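Local coordinates for protein MxaA (Stigmatella aurantiaca, PDB 4W4T) that serves as the terminal reductase domain of a myxalamid PKS-NRPS assembly line, using NADPH in a Rossmann-type, short-chain dehydrogenase-like fold, at residues A[73-76]-A[77-81]. Sequence-based numbering, arbitrary orientation.
Sequences EELC and RRTDA
The R77 guanidinium has the CA of E74 over one face, 3.8 Å above its plane and displaced from the centre of the group, while the carboxylate of E73 sits at its edge. R77 grips that carboxylate side-on with two nitrogens: NE reaches OE2 of E73 at 2.8 Å and NH2 reaches OE1 at 3.0 Å, using the syn lone pair of OE1. The two planes are 38° apart. The E73 chain gets there by setting CG anti to the backbone N (chi1 -168°) and bending at chi2. An alanine in place of E73 would remove both carboxylate oxygens and would probably leave the R77 guanidinium freer to turn, the longer salt bridge to E74 remaining. That second bridge runs from R77 NH2 to E74 OE1 at 3.6 Å. E74 OE2 lies at the edge of the R78 guanidinium, 3.2 Å from NH1, with the planes 75° apart. S291 and S292 hydrogen-bond the E74 carboxylate, and D296 pairs with R78, tying the helix end to helix 287-298. At the C-terminal end of helix 66-78, T79 OG1 donates to L75 O at 2.7 Å; it also accepts from A81 N at 3.2 Å, an ST turn, as the chain heads for strand 82-87 of this beta-alpha-beta unit. R116 takes up the carbonyls of C76 and T79. Two acids one helical turn before two arginines thus make two i to i+4 pairs, joined by the i to i+3 bridge between E74 and R77, and the arginines' positive charge near the helix's C-terminal end probably suits the helix dipole.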
# COMPACT_ATOMS: atom_id res chain seq x y z
N GLU A 73 6.94 -11.15 -29.75
CA GLU A 73 7.02 -10.59 -31.09
C GLU A 73 8.40 -10.89 -31.69
O GLU A 73 8.52 -11.25 -32.87
CB GLU A 73 6.69 -9.10 -31.04
CG GLU A 73 6.45 -8.45 -32.40
CD GLU A 73 7.74 -8.04 -33.07
OE1 GLU A 73 8.76 -7.96 -32.36
OE2 GLU A 73 7.73 -7.80 -34.30
N GLU A 74 9.43 -10.81 -30.86
CA GLU A 74 10.77 -11.13 -31.32
C GLU A 74 10.95 -12.61 -31.67
O GLU A 74 11.64 -12.94 -32.64
CB GLU A 74 11.80 -10.71 -30.27
CG GLU A 74 13.24 -10.85 -30.72
CD GLU A 74 13.96 -9.51 -30.79
OE1 GLU A 74 13.53 -8.57 -30.08
OE2 GLU A 74 14.95 -9.42 -31.53
N LEU A 75 10.35 -13.51 -30.90
CA LEU A 75 10.46 -14.94 -31.19
C LEU A 75 9.78 -15.31 -32.51
O LEU A 75 10.26 -16.18 -33.24
CB LEU A 75 9.85 -15.76 -30.03
CG LEU A 75 10.72 -15.88 -28.78
CD1 LEU A 75 9.92 -16.53 -27.65
CD2 LEU A 75 11.99 -16.67 -29.03
N CYS A 76 8.66 -14.66 -32.81
CA CYS A 76 8.00 -14.89 -34.10
C CYS A 76 8.89 -14.45 -35.27
O CYS A 76 8.94 -15.12 -36.31
CB CYS A 76 6.66 -14.17 -34.15
SG CYS A 76 5.43 -14.87 -33.01
N ARG A 77 9.63 -13.36 -35.09
CA ARG A 77 10.46 -12.84 -36.17
C ARG A 77 11.72 -13.67 -36.39
O ARG A 77 12.17 -13.85 -37.53
CB ARG A 77 10.84 -11.38 -35.90
CG ARG A 77 9.72 -10.40 -36.21
CD ARG A 77 10.20 -8.96 -36.24
NE ARG A 77 10.39 -8.43 -34.89
CZ ARG A 77 11.58 -8.32 -34.30
NH1 ARG A 77 12.68 -8.71 -34.94
NH2 ARG A 77 11.67 -7.84 -33.07
N ARG A 78 12.31 -14.19 -35.32
CA ARG A 78 13.59 -14.86 -35.37
C ARG A 78 13.60 -16.36 -35.40
O ARG A 78 14.62 -16.99 -35.52
CB ARG A 78 14.43 -14.42 -34.22
CG ARG A 78 14.34 -12.95 -33.99
CD ARG A 78 15.50 -12.26 -34.58
NE ARG A 78 16.72 -12.90 -34.16
CZ ARG A 78 17.41 -12.64 -33.07
NH1 ARG A 78 17.05 -11.70 -32.18
NH2 ARG A 78 18.48 -13.34 -32.87
N THR A 79 12.43 -16.92 -35.26
CA THR A 79 12.29 -18.37 -35.36
C THR A 79 11.12 -18.68 -36.28
O THR A 79 10.29 -17.82 -36.54
CB THR A 79 12.01 -19.02 -33.99
OG1 THR A 79 10.62 -18.86 -33.68
CG2 THR A 79 12.85 -18.40 -32.89
N ASP A 80 11.03 -19.92 -36.74
CA ASP A 80 9.81 -20.35 -37.40
C ASP A 80 9.12 -21.43 -36.56
O ASP A 80 8.43 -22.30 -37.09
CB ASP A 80 10.09 -20.86 -38.82
CG ASP A 80 10.97 -22.09 -38.84
OD1 ASP A 80 11.66 -22.36 -37.84
OD2 ASP A 80 10.97 -22.80 -39.87
N ALA A 81 9.31 -21.36 -35.25
CA ALA A 81 8.66 -22.30 -34.34
C ALA A 81 7.26 -21.81 -33.99
O ALA A 81 7.00 -20.61 -34.00
CB ALA A 81 9.49 -22.50 -33.08